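Local coordinates for methionine-binding lipoprotein metQ (Bacillus subtilis subsp. subtilis, PDB 4GOT) that probably binds methionine and hands it to the membrane permease of the MetNPQ ABC transporter, and takes part in methionine sulfoxide transport, at residues A[144-149]-A[153-158]; A[18-23]-A[238-243]; A[124-129]-A[193-198]; A[100-105]-A[172-177]; A[208-213]-A[218-223]. All coordinates share one frame; numbering follows the deposited sequence.

Contact 1. Residues A[144-149]-A[153-158]; sequences KDIKKN and LEFKKV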
# COMPACT_ATOMS: atom_id res chain seq x y z
N LYS A 144 12.12 -12.45 -13.16
CA LYS A 144 12.32 -13.67 -13.97
C LYS A 144 11.32 -13.76 -15.13
O LYS A 144 11.57 -14.46 -16.08
CB LYS A 144 12.18 -14.94 -13.12
CG LYS A 144 13.43 -15.34 -12.34
CD LYS A 144 13.19 -16.55 -11.44
CE LYS A 144 14.33 -16.75 -10.45
NZ LYS A 144 14.06 -17.84 -9.46
N ASP A 145 10.19 -13.06 -15.05
CA ASP A 145 9.10 -13.18 -16.03
C ASP A 145 9.14 -12.15 -17.18
O ASP A 145 8.30 -12.21 -18.07
CB ASP A 145 7.75 -13.15 -15.31
CG ASP A 145 7.56 -14.35 -14.37
OD1 ASP A 145 7.75 -15.49 -14.84
OD2 ASP A 145 7.18 -14.15 -13.19
N ILE A 146 10.12 -11.24 -17.16
CA ILE A 146 10.33 -10.31 -18.29
C ILE A 146 10.68 -11.07 -19.60
O ILE A 146 11.64 -11.84 -19.66
CB ILE A 146 11.38 -9.21 -17.97
CG1 ILE A 146 10.88 -8.29 -16.84
CG2 ILE A 146 11.68 -8.38 -19.22
CD1 ILE A 146 11.92 -7.36 -16.20
N LYS A 147 9.87 -10.88 -20.63
CA LYS A 147 10.15 -11.49 -21.93
C LYS A 147 10.95 -10.54 -22.81
O LYS A 147 11.95 -10.96 -23.36
CB LYS A 147 8.86 -11.91 -22.63
CG LYS A 147 8.29 -13.17 -22.03
CD LYS A 147 8.96 -14.43 -22.56
CE LYS A 147 9.02 -15.52 -21.49
NZ LYS A 147 8.75 -16.86 -22.06
N LYS A 148 10.50 -9.29 -22.94
CA LYS A 148 11.15 -8.29 -23.78
C LYS A 148 11.51 -7.08 -22.95
O LYS A 148 10.73 -6.68 -22.09
CB LYS A 148 10.26 -7.84 -24.91
CG LYS A 148 9.80 -8.95 -25.83
CD LYS A 148 9.51 -8.39 -27.21
CE LYS A 148 8.86 -9.43 -28.10
NZ LYS A 148 9.16 -9.17 -29.55
N ASN A 149 12.68 -6.51 -23.25
CA ASN A 149 13.26 -5.36 -22.54
C ASN A 149 14.07 -4.53 -23.55
O ASN A 149 15.29 -4.49 -23.46
CB ASN A 149 14.18 -5.88 -21.41
CG ASN A 149 14.73 -4.77 -20.53
OD1 ASN A 149 14.39 -3.61 -20.69
ND2 ASN A 149 15.57 -5.13 -19.59
N LEU A 153 16.66 -1.99 -19.65
CA LEU A 153 16.51 -1.38 -18.35
C LEU A 153 17.23 -2.27 -17.35
O LEU A 153 17.26 -3.49 -17.54
CB LEU A 153 15.01 -1.20 -18.02
CG LEU A 153 14.20 -0.32 -18.98
CD1 LEU A 153 12.72 -0.32 -18.63
CD2 LEU A 153 14.73 1.10 -18.94
N GLU A 154 17.87 -1.64 -16.36
CA GLU A 154 18.49 -2.33 -15.24
C GLU A 154 17.67 -2.01 -13.96
O GLU A 154 17.12 -0.90 -13.84
CB GLU A 154 19.96 -1.88 -15.13
CG GLU A 154 20.79 -2.23 -16.37
CD GLU A 154 22.07 -1.41 -16.50
OE1 GLU A 154 22.43 -0.69 -15.54
OE2 GLU A 154 22.72 -1.49 -17.56
N PHE A 155 17.59 -2.95 -13.02
CA PHE A 155 16.74 -2.77 -11.86
C PHE A 155 17.55 -2.85 -10.57
O PHE A 155 18.44 -3.69 -10.46
CB PHE A 155 15.61 -3.80 -11.83
CG PHE A 155 14.79 -3.84 -13.10
CD1 PHE A 155 13.67 -3.05 -13.25
CD2 PHE A 155 15.12 -4.70 -14.12
CE1 PHE A 155 12.90 -3.09 -14.42
CE2 PHE A 155 14.36 -4.74 -15.29
CZ PHE A 155 13.25 -3.93 -15.44
N LYS A 156 17.21 -1.99 -9.61
CA LYS A 156 17.77 -2.01 -8.26
C LYS A 156 16.58 -2.12 -7.28
O LYS A 156 15.46 -1.84 -7.65
CB LYS A 156 18.55 -0.72 -7.98
CG LYS A 156 19.69 -0.36 -8.93
CD LYS A 156 20.98 -1.07 -8.53
CE LYS A 156 22.21 -0.49 -9.23
NZ LYS A 156 22.78 0.69 -8.50
N LYS A 157 16.83 -2.53 -6.04
CA LYS A 157 15.74 -2.62 -5.07
C LYS A 157 16.10 -1.86 -3.82
O LYS A 157 17.20 -2.02 -3.33
CB LYS A 157 15.43 -4.08 -4.71
CG LYS A 157 14.78 -4.85 -5.83
CD LYS A 157 15.05 -6.34 -5.71
CE LYS A 157 14.68 -7.08 -6.99
NZ LYS A 157 13.29 -7.56 -6.81
N VAL A 158 15.16 -1.03 -3.37
CA VAL A 158 15.30 -0.24 -2.14
C VAL A 158 14.10 -0.52 -1.23
O VAL A 158 13.00 -0.75 -1.70
CB VAL A 158 15.40 1.27 -2.48
CG1 VAL A 158 15.40 2.14 -1.23
CG2 VAL A 158 16.68 1.54 -3.32
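Asn149 and Leu153 close a short connection between two beta strands, and they show how one side-chain amide can pair with both backbone polar atoms of a residue at the entrance to a strand. Strand 146-148 belongs to a small two-stranded antiparallel sheet, whereas strand 154-158 is the edge of the five-stranded mixed sheet in the same lobe. Asn149 swings its CG to the side opposite the backbone N (chi1 -175°), which turns the amide toward the backbone of Leu153. Asn149 ND2 donates to Leu153 O at 3.1 Å; the acceptor lies almost in the plane of the amide, and the donor comes in on a carbonyl lone pair. The return bond, from Leu153 N to Asn149 OD1, is 3.0 Å long, but its donor is tilted 25° from the carbonyl plane. Two bonds thus fix the rotation of the amide. A leucine in place of Asn149 would probably leave both the N-H and the C=O of Leu153 without these mates and set the connecting loop free to shift.

The second half of the contact is apolar. Ile146 and Phe155 approach from opposite directions, each leaning toward the other strand. Leu132 packs on Ile146 and Leu143 on Phe155. Strand 146-148 also carries a classic beta bulge, in which Lys147 and Lys148 both face Thr131. With the longer branch of Ile146 turned away from its own carbonyl carbon (chi1 -65°), the terminal methyl reaches the ring obliquely, Ile146 CD1 lying 3.7 Å from Phe155 CE2 and 3.8 Å from Phe155 CZ.

Contact 2. Residues A[18-23]-A[238-243]; sequences AEILKE and KKYDGA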
# COMPACT_ATOMS: atom_id res chain seq x y z
N ALA A 18 -3.07 6.13 9.71
CA ALA A 18 -3.26 6.61 11.11
C ALA A 18 -4.13 7.91 11.15
O ALA A 18 -4.90 8.10 12.06
CB ALA A 18 -1.93 6.85 11.85
N GLU A 19 -4.03 8.76 10.15
CA GLU A 19 -4.90 9.95 10.04
C GLU A 19 -6.41 9.60 9.81
O GLU A 19 -7.31 10.26 10.37
CB GLU A 19 -4.43 10.85 8.89
CG GLU A 19 -2.99 11.31 9.00
CD GLU A 19 -2.62 12.40 7.99
OE1 GLU A 19 -3.31 12.54 6.94
OE2 GLU A 19 -1.62 13.11 8.23
N ILE A 20 -6.68 8.59 8.99
CA ILE A 20 -8.05 8.13 8.77
C ILE A 20 -8.64 7.58 10.07
O ILE A 20 -9.77 7.94 10.44
CB ILE A 20 -8.13 7.07 7.67
CG1 ILE A 20 -7.88 7.73 6.30
CG2 ILE A 20 -9.50 6.40 7.64
CD1 ILE A 20 -7.60 6.71 5.24
N LEU A 21 -7.84 6.79 10.78
CA LEU A 21 -8.24 6.29 12.11
C LEU A 21 -8.51 7.42 13.11
O LEU A 21 -9.47 7.35 13.87
CB LEU A 21 -7.22 5.27 12.69
CG LEU A 21 -7.08 3.93 11.94
CD1 LEU A 21 -5.98 3.03 12.55
CD2 LEU A 21 -8.41 3.18 11.80
N LYS A 22 -7.68 8.45 13.12
CA LYS A 22 -7.89 9.56 14.02
C LYS A 22 -9.19 10.27 13.64
O LYS A 22 -9.92 10.73 14.51
CB LYS A 22 -6.70 10.51 14.01
CG LYS A 22 -6.77 11.70 14.94
CD LYS A 22 -5.59 12.64 14.66
CE LYS A 22 -5.33 13.67 15.77
NZ LYS A 22 -5.89 15.00 15.44
N GLU A 23 -9.49 10.37 12.35
CA GLU A 23 -10.79 10.95 11.97
C GLU A 23 -11.98 10.04 12.44
O GLU A 23 -13.00 10.56 12.89
CB GLU A 23 -10.85 11.24 10.46
CG GLU A 23 -12.00 12.13 10.03
CD GLU A 23 -11.78 13.62 10.34
OE1 GLU A 23 -10.76 14.00 10.97
OE2 GLU A 23 -12.65 14.40 9.93
N LYS A 238 -11.40 14.37 0.16
CA LYS A 238 -10.98 15.78 0.20
C LYS A 238 -9.51 15.98 0.60
O LYS A 238 -8.80 16.80 -0.02
CB LYS A 238 -11.86 16.57 1.17
CG LYS A 238 -11.63 18.06 1.08
CD LYS A 238 -12.80 18.83 1.65
CE LYS A 238 -12.62 20.34 1.50
NZ LYS A 238 -12.94 20.86 0.13
N LYS A 239 -9.07 15.26 1.63
CA LYS A 239 -7.76 15.49 2.25
C LYS A 239 -6.56 15.09 1.38
O LYS A 239 -5.53 15.77 1.42
CB LYS A 239 -7.65 14.80 3.62
CG LYS A 239 -6.23 14.87 4.19
CD LYS A 239 -6.14 15.08 5.69
CE LYS A 239 -4.70 15.43 6.08
NZ LYS A 239 -4.41 15.26 7.52
N TYR A 240 -6.68 14.01 0.60
CA TYR A 240 -5.54 13.46 -0.13
C TYR A 240 -5.51 13.77 -1.62
O TYR A 240 -4.63 13.26 -2.31
CB TYR A 240 -5.43 11.95 0.13
CG TYR A 240 -5.29 11.70 1.59
CD1 TYR A 240 -4.14 12.13 2.29
CD2 TYR A 240 -6.31 11.13 2.30
CE1 TYR A 240 -4.02 11.92 3.66
CE2 TYR A 240 -6.20 10.93 3.67
CZ TYR A 240 -5.06 11.32 4.36
OH TYR A 240 -5.04 11.09 5.72
N ASP A 241 -6.42 14.62 -2.09
CA ASP A 241 -6.41 15.16 -3.46
C ASP A 241 -6.34 14.08 -4.53
O ASP A 241 -5.59 14.19 -5.50
CB ASP A 241 -5.22 16.14 -3.65
CG ASP A 241 -5.34 17.41 -2.80
OD1 ASP A 241 -6.44 17.72 -2.27
OD2 ASP A 241 -4.31 18.09 -2.67
N GLY A 242 -7.11 13.02 -4.35
CA GLY A 242 -7.19 11.97 -5.37
C GLY A 242 -6.05 10.97 -5.32
O GLY A 242 -6.08 9.98 -6.05
N ALA A 243 -5.06 11.18 -4.45
CA ALA A 243 -3.95 10.20 -4.26
C ALA A 243 -4.45 8.93 -3.55
O ALA A 243 -3.85 7.83 -3.65
CB ALA A 243 -2.79 10.85 -3.50
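Lys239, in the last turn of helix 230-239, begins a contact in which one carboxylate oxygen of Glu19 serves two partners from consecutive residues. The lysine chain bends at its second torsion and crosses the Glu19 side chain at about a right angle, bringing Lys239 NZ to 3.0 Å from Glu19 OE1. The pair is a salt bridge, although the hydrogen bond within it is weak. On the way, Lys239 CG lies 3.6 Å above the plane of the Tyr240 ring and over its centre, so the aliphatic chain covers one face of the next residue.

Tyr240 is the first residue to leave helical backbone angles. A chi1 of -58° sends its ring toward helix 14-29, and Tyr240 OH donates to Glu19 OE1 over 2.6 Å, meeting the lone pair that points away from the other carboxylate oxygen. Carboxylate and ring are only 25° from coplanar, and OE1 sits at the ring edge. A glutamine at Glu19 would probably leave Lys239 without its opposing charge and give the buried tyrosine hydroxyl a weaker acceptor. More loosely, Ile20 CG1 lies 4.5 Å from Tyr240 CE2; Thr15 and Pro16 also touch this ring.

Beyond the tyrosine the chain reverses in a type I' beta turn, Asp241 and Gly242 both having positive phi, and Ala243 N bonds back to Tyr240 O at 3.0 Å. The whole is a polar tie between helix 14-29 and the end of helix 230-239, far apart in sequence but packed side by side in one lobe of a type 2 periplasmic-binding-protein fold.

Contact 3. Residues A[124-129]-A[193-198]; sequences LENAGL and AIEVES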
# COMPACT_ATOMS: atom_id res chain seq x y z
N LEU A 124 5.29 -0.72 -15.94
CA LEU A 124 6.27 -0.63 -17.00
C LEU A 124 5.74 -1.32 -18.27
O LEU A 124 6.01 -0.86 -19.35
CB LEU A 124 7.60 -1.22 -16.63
CG LEU A 124 8.28 -0.67 -15.35
CD1 LEU A 124 9.68 -1.26 -15.18
CD2 LEU A 124 8.34 0.86 -15.40
N GLU A 125 4.99 -2.42 -18.13
CA GLU A 125 4.49 -3.12 -19.32
C GLU A 125 3.40 -2.27 -19.99
O GLU A 125 3.35 -2.16 -21.22
CB GLU A 125 4.00 -4.53 -18.97
CG GLU A 125 3.45 -5.30 -20.17
CD GLU A 125 3.02 -6.73 -19.85
OE1 GLU A 125 2.32 -6.93 -18.81
OE2 GLU A 125 3.38 -7.64 -20.63
N ASN A 126 2.52 -1.70 -19.17
CA ASN A 126 1.48 -0.78 -19.63
C ASN A 126 2.07 0.47 -20.32
O ASN A 126 1.47 0.97 -21.28
CB ASN A 126 0.59 -0.36 -18.45
CG ASN A 126 -0.41 0.73 -18.84
OD1 ASN A 126 -1.45 0.44 -19.44
ND2 ASN A 126 -0.09 1.99 -18.54
N ALA A 127 3.22 0.97 -19.82
CA ALA A 127 3.98 2.09 -20.48
C ALA A 127 4.68 1.69 -21.80
O ALA A 127 5.16 2.56 -22.52
CB ALA A 127 5.01 2.72 -19.52
N GLY A 128 4.68 0.39 -22.13
CA GLY A 128 5.33 -0.13 -23.34
C GLY A 128 6.85 -0.31 -23.23
O GLY A 128 7.51 -0.50 -24.22
N LEU A 129 7.42 -0.27 -22.02
CA LEU A 129 8.86 -0.44 -21.86
C LEU A 129 9.29 -1.91 -21.84
O LEU A 129 10.39 -2.18 -22.28
CB LEU A 129 9.35 0.23 -20.58
CG LEU A 129 9.11 1.73 -20.39
CD1 LEU A 129 9.72 2.15 -19.06
CD2 LEU A 129 9.70 2.52 -21.54
N ALA A 193 4.23 12.74 -9.29
CA ALA A 193 4.58 11.48 -9.99
C ALA A 193 4.59 11.69 -11.53
O ALA A 193 3.82 12.48 -12.02
CB ALA A 193 3.63 10.37 -9.62
N ILE A 194 5.47 10.98 -12.24
CA ILE A 194 5.52 11.01 -13.72
C ILE A 194 4.61 9.94 -14.40
O ILE A 194 4.31 10.02 -15.60
CB ILE A 194 6.99 10.93 -14.27
CG1 ILE A 194 7.69 9.59 -13.98
CG2 ILE A 194 7.86 12.09 -13.72
CD1 ILE A 194 8.92 9.40 -14.86
N GLU A 195 4.20 8.95 -13.61
CA GLU A 195 3.25 7.90 -14.02
C GLU A 195 2.52 7.43 -12.76
O GLU A 195 3.16 7.25 -11.72
CB GLU A 195 4.00 6.73 -14.66
CG GLU A 195 3.15 5.57 -15.21
CD GLU A 195 2.71 5.76 -16.64
OE1 GLU A 195 3.01 6.83 -17.24
OE2 GLU A 195 2.07 4.82 -17.16
N VAL A 196 1.19 7.30 -12.86
CA VAL A 196 0.28 6.81 -11.80
C VAL A 196 -0.46 5.56 -12.32
O VAL A 196 -0.96 5.56 -13.45
CB VAL A 196 -0.75 7.90 -11.35
CG1 VAL A 196 -1.55 7.43 -10.13
CG2 VAL A 196 -0.07 9.24 -11.05
N GLU A 197 -0.48 4.50 -11.52
CA GLU A 197 -1.27 3.28 -11.72
C GLU A 197 -2.74 3.51 -12.06
O GLU A 197 -3.42 4.30 -11.39
CB GLU A 197 -1.25 2.47 -10.43
CG GLU A 197 -1.59 1.00 -10.57
CD GLU A 197 -1.57 0.24 -9.25
OE1 GLU A 197 -1.74 0.88 -8.17
OE2 GLU A 197 -1.40 -1.02 -9.27
N SER A 198 -3.24 2.79 -13.06
CA SER A 198 -4.66 2.76 -13.32
C SER A 198 -5.48 2.27 -12.10
O SER A 198 -5.09 1.32 -11.41
CB SER A 198 -4.92 1.85 -14.53
OG SER A 198 -6.30 1.81 -14.81
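The amide of Asn126 and the carboxylate of Glu195 approach each other at a slant, planes 51° apart, a near approach that stops short of a bond. Asn126 ND2 and Glu195 OE2, the nearest atoms of the two groups, are 3.8 Å apart, too long for a hydrogen bond. The methyl of Ala127 stands off one face of the carboxylate, its CB 4.3 Å from Glu195 OE2. The setting is a helix C-terminus with a Schellman motif, set against the edge strand 195-196 of a mixed beta sheet.

Glu195 reaches the helix because its CG is anti to the backbone N (chi1 -177°) and its chain then bends at chi2 (88°), bringing the carboxylate up to the turn. On the strand side, Ile194 and Glu195 both face Ile91 in a classic beta bulge. Two residues on, Glu197 forms a salt bridge with Arg119, a residue of the selenomethionine pocket, consistent with a second-shell role in setting the position of that arginine.

The two segments bury little area here, and no hydrogen bond crosses between them. The helix end is held within its own backbone: Gly128, with positive phi, donates its N to Glu125 O, and Leu129 N reaches Leu124 O at 3.1 Å.

Contact 4. Residues A[100-105]-A[172-177]; sequences KDLPDG and GDAVFI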
# COMPACT_ATOMS: atom_id res chain seq x y z
N LYS A 100 8.58 7.41 -21.42
CA LYS A 100 8.95 7.33 -22.85
C LYS A 100 10.33 7.95 -23.11
O LYS A 100 10.96 7.68 -24.15
CB LYS A 100 7.89 8.03 -23.72
CG LYS A 100 7.64 9.49 -23.32
CD LYS A 100 7.26 10.42 -24.47
CE LYS A 100 5.76 10.47 -24.71
NZ LYS A 100 5.47 11.06 -26.07
N ASP A 101 10.80 8.77 -22.16
CA ASP A 101 12.02 9.57 -22.34
C ASP A 101 13.25 8.88 -21.77
O ASP A 101 14.36 9.31 -22.04
CB ASP A 101 11.87 10.98 -21.71
CG ASP A 101 10.91 11.89 -22.50
OD1 ASP A 101 10.52 11.58 -23.64
OD2 ASP A 101 10.55 12.96 -21.97
N LEU A 102 13.06 7.81 -20.98
CA LEU A 102 14.18 7.05 -20.43
C LEU A 102 15.04 6.49 -21.56
O LEU A 102 14.52 6.06 -22.61
CB LEU A 102 13.71 5.90 -19.51
CG LEU A 102 12.89 6.24 -18.25
CD1 LEU A 102 12.29 4.96 -17.66
CD2 LEU A 102 13.71 7.02 -17.24
N PRO A 103 16.37 6.50 -21.36
CA PRO A 103 17.32 6.05 -22.36
C PRO A 103 17.64 4.58 -22.20
O PRO A 103 17.39 4.00 -21.14
CB PRO A 103 18.55 6.88 -22.02
CG PRO A 103 18.50 6.96 -20.52
CD PRO A 103 17.05 7.09 -20.18
N ASP A 104 18.25 3.98 -23.22
CA ASP A 104 18.77 2.61 -23.07
C ASP A 104 19.68 2.50 -21.87
O ASP A 104 20.47 3.40 -21.63
CB ASP A 104 19.53 2.13 -24.32
CG ASP A 104 18.65 1.33 -25.24
OD1 ASP A 104 17.51 1.77 -25.50
OD2 ASP A 104 19.08 0.24 -25.68
N GLY A 105 19.58 1.39 -21.15
CA GLY A 105 20.37 1.17 -19.95
C GLY A 105 19.88 1.87 -18.71
O GLY A 105 20.51 1.77 -17.65
N GLY A 172 18.56 6.56 -9.23
CA GLY A 172 18.21 5.88 -10.46
C GLY A 172 17.57 6.88 -11.39
O GLY A 172 17.43 8.04 -11.05
N ASP A 173 17.17 6.41 -12.56
CA ASP A 173 16.46 7.27 -13.51
C ASP A 173 14.96 7.49 -13.19
O ASP A 173 14.38 8.53 -13.54
CB ASP A 173 16.67 6.71 -14.94
CG ASP A 173 18.14 6.77 -15.37
OD1 ASP A 173 18.72 7.87 -15.23
OD2 ASP A 173 18.72 5.74 -15.79
N ALA A 174 14.35 6.49 -12.55
CA ALA A 174 12.94 6.46 -12.21
C ALA A 174 12.80 5.58 -10.97
O ALA A 174 13.57 4.62 -10.78
CB ALA A 174 12.10 5.91 -13.38
N VAL A 175 11.85 5.94 -10.11
CA VAL A 175 11.74 5.33 -8.74
C VAL A 175 10.29 5.09 -8.36
O VAL A 175 9.45 6.00 -8.50
CB VAL A 175 12.40 6.24 -7.65
CG1 VAL A 175 12.29 5.55 -6.29
CG2 VAL A 175 13.86 6.57 -8.00
N PHE A 176 9.97 3.86 -7.92
CA PHE A 176 8.63 3.52 -7.39
C PHE A 176 8.49 3.97 -5.95
O PHE A 176 9.38 3.69 -5.14
CB PHE A 176 8.33 2.02 -7.48
CG PHE A 176 8.05 1.54 -8.89
CD1 PHE A 176 9.09 1.13 -9.71
CD2 PHE A 176 6.76 1.48 -9.39
CE1 PHE A 176 8.86 0.69 -11.03
CE2 PHE A 176 6.52 1.03 -10.70
CZ PHE A 176 7.57 0.63 -11.52
N ILE A 177 7.40 4.67 -5.63
CA ILE A 177 7.10 5.07 -4.23
C ILE A 177 5.59 4.79 -3.96
O ILE A 177 4.69 5.25 -4.71
CB ILE A 177 7.42 6.57 -3.91
CG1 ILE A 177 8.76 7.03 -4.54
CG2 ILE A 177 7.45 6.79 -2.40
CD1 ILE A 177 9.07 8.52 -4.39
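Leu102 and Asp173 meet through carbon rather than charge. The apolar interactions come from a single branch of the leucine: Leu102 CD2 lies 3.8 Å from Asp173 CB and 4.3 Å from Ala174 CB. The chi1 of -60° sets the leucine CG beside the backbone N and carries CD2 over the start of strand 174-177. Leu102 CD2 is also 4.1 Å from Asp173 O, so it rests partly on backbone. Tyr96 touches both Leu102 and Asp173, and Ile108 of the neighbouring strand 107-111 packs on Leu102 as well.

Polar interactions run past the contact, not across it, since no hydrogen bond joins the two segments. Asp173 OD2 accepts from the backbone N of Thr107, while Asp173 O is bonded to Ser93 OG; Leu102 O in turn takes a bond from Lys151 NZ.

Segment 100-105 belongs to the loop that leads into strand 107-111, and strand 174-177 runs beside that strand in the central sheet of this lobe. The chemistry implies a division of labour within Asp173, whose carboxylate ties the strand entrance to Thr107 while its CB, with the neighbouring alanine methyl, offers Leu102 a small apolar seat in the buried interior.

Contact 5. Residues A[208-213]-A[218-223]; sequences IAVRKG and AKIKAL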
# COMPACT_ATOMS: atom_id res chain seq x y z
N ILE A 208 -8.24 -3.77 6.43
CA ILE A 208 -8.11 -4.08 7.82
C ILE A 208 -7.87 -5.59 7.94
O ILE A 208 -8.61 -6.39 7.40
CB ILE A 208 -9.34 -3.62 8.63
CG1 ILE A 208 -9.49 -2.10 8.50
CG2 ILE A 208 -9.20 -4.09 10.07
CD1 ILE A 208 -8.46 -1.25 9.25
N ALA A 209 -6.77 -5.95 8.60
CA ALA A 209 -6.47 -7.36 8.92
C ALA A 209 -6.57 -7.59 10.44
O ALA A 209 -6.21 -6.69 11.24
CB ALA A 209 -5.10 -7.76 8.40
N VAL A 210 -7.08 -8.77 10.79
CA VAL A 210 -7.26 -9.22 12.17
C VAL A 210 -6.76 -10.66 12.27
O VAL A 210 -6.45 -11.30 11.25
CB VAL A 210 -8.75 -9.07 12.62
CG1 VAL A 210 -9.20 -7.58 12.55
CG2 VAL A 210 -9.68 -9.96 11.78
N ARG A 211 -6.68 -11.18 13.49
CA ARG A 211 -6.39 -12.59 13.70
C ARG A 211 -7.60 -13.47 13.31
O ARG A 211 -8.74 -13.03 13.37
CB ARG A 211 -5.95 -12.85 15.14
CG ARG A 211 -4.58 -12.27 15.43
CD ARG A 211 -4.02 -12.71 16.80
NE ARG A 211 -4.91 -12.20 17.83
CZ ARG A 211 -5.01 -10.93 18.19
NH1 ARG A 211 -4.25 -9.99 17.65
NH2 ARG A 211 -5.88 -10.57 19.12
N LYS A 212 -7.32 -14.69 12.85
CA LYS A 212 -8.37 -15.60 12.37
C LYS A 212 -9.32 -15.84 13.53
O LYS A 212 -8.89 -16.01 14.65
CB LYS A 212 -7.74 -16.92 11.89
CG LYS A 212 -8.69 -18.00 11.35
CD LYS A 212 -8.07 -19.39 11.62
CE LYS A 212 -8.54 -20.47 10.65
NZ LYS A 212 -9.83 -21.08 11.07
N GLY A 213 -10.62 -15.79 13.24
CA GLY A 213 -11.66 -15.94 14.27
C GLY A 213 -12.15 -14.62 14.86
O GLY A 213 -13.05 -14.63 15.66
N ALA A 218 -17.75 -7.81 17.51
CA ALA A 218 -18.45 -6.51 17.69
C ALA A 218 -17.54 -5.30 17.41
O ALA A 218 -17.93 -4.39 16.70
CB ALA A 218 -19.02 -6.40 19.11
N LYS A 219 -16.33 -5.32 17.96
CA LYS A 219 -15.34 -4.22 17.79
C LYS A 219 -14.98 -3.98 16.36
O LYS A 219 -14.90 -2.82 15.90
CB LYS A 219 -14.01 -4.55 18.52
CG LYS A 219 -14.07 -4.48 20.01
CD LYS A 219 -12.68 -4.55 20.66
CE LYS A 219 -11.71 -5.47 19.93
NZ LYS A 219 -10.54 -5.72 20.82
N ILE A 220 -14.69 -5.08 15.67
CA ILE A 220 -14.19 -5.02 14.29
C ILE A 220 -15.30 -4.59 13.32
O ILE A 220 -15.04 -3.80 12.42
CB ILE A 220 -13.55 -6.36 13.85
CG1 ILE A 220 -12.32 -6.67 14.75
CG2 ILE A 220 -13.15 -6.34 12.38
CD1 ILE A 220 -11.29 -5.56 14.90
N LYS A 221 -16.52 -5.09 13.54
CA LYS A 221 -17.70 -4.65 12.80
C LYS A 221 -17.97 -3.16 12.99
O LYS A 221 -18.30 -2.48 12.04
CB LYS A 221 -18.89 -5.51 13.18
CG LYS A 221 -18.78 -6.92 12.59
CD LYS A 221 -18.36 -6.86 11.11
CE LYS A 221 -18.47 -8.17 10.32
NZ LYS A 221 -19.82 -8.80 10.33
N ALA A 222 -17.79 -2.66 14.22
CA ALA A 222 -17.93 -1.25 14.53
C ALA A 222 -16.88 -0.40 13.79
O ALA A 222 -17.21 0.67 13.27
CB ALA A 222 -17.82 -1.02 16.05
N LEU A 223 -15.63 -0.87 13.76
CA LEU A 223 -14.54 -0.21 13.02
C LEU A 223 -14.84 -0.18 11.50
O LEU A 223 -14.78 0.89 10.89
CB LEU A 223 -13.20 -0.89 13.34
CG LEU A 223 -11.96 -0.33 12.62
CD1 LEU A 223 -11.60 1.09 13.07
CD2 LEU A 223 -10.80 -1.31 12.75
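A strand-loop-helix unit brings Val210, from strand 206-211, against Ile220, from the helix that follows it in the chain, and illustrates how a helix is layered on a sheet by alternating side chains. Ile208 and Val210, two apart on the strand, point to the same side; Ile220 and Leu223, three apart and so almost one helical turn, answer them.

Val210 and Ile220 reach toward each other tip to tip. At a chi1 of -60° the CG1 branch of the valine makes the contact with the helix, Val210 CG1 lying 3.7 Å from Ile220 CD1 and 3.9 Å from Ile220 CG1. Val210 CG1 also lies 4.1 Å from Ile220 CG2, so one valine methyl is met by three atoms of one side chain.

The second pair is looser. Leu223 holds CG anti to the backbone N (chi1 179°) and sends CD2 to Ile208 CG2, 4.2 Å away, the two chains running at a slant to each other. All four residues are buried, and no hydrogen bond crosses between the segments, which makes this a purely hydrophobic interface.

Strands 57-62 and 78-86 flank strand 206-211 in the six-stranded sheet and extend the same layer: Tyr59 and Val84 touch Ile208, Ala57 and Val79 touch Val210, and Ala81 meets both Ile208 and Ile220. From the helix, Met224 and Leu227 continue the cover over Ile208.

The five contacts divide between two lobes around the bound selenomethionine. Contacts 1, 3 and 4 share one lobe and its five-stranded sheet, with centres 11 to 14 Å apart: Leu124 CD1 touches Phe155 CE1 at 3.8 Å, joining contacts 3 and 1, and Leu124 CD2 meets Phe176 CZ at 4.0 Å, joining contacts 3 and 4. Contacts 2 and 5 lie in the other lobe, where Leu21 CD2 and Leu223 CD1 pack at 4.0 Å. Between lobes the separation is large, about 41 Å from the centre of contact 4 to that of contact 5. The ligand lies about 10 Å from the Ile20 side chain of contact 2 and about 12 Å from that of Ile208 in contact 5.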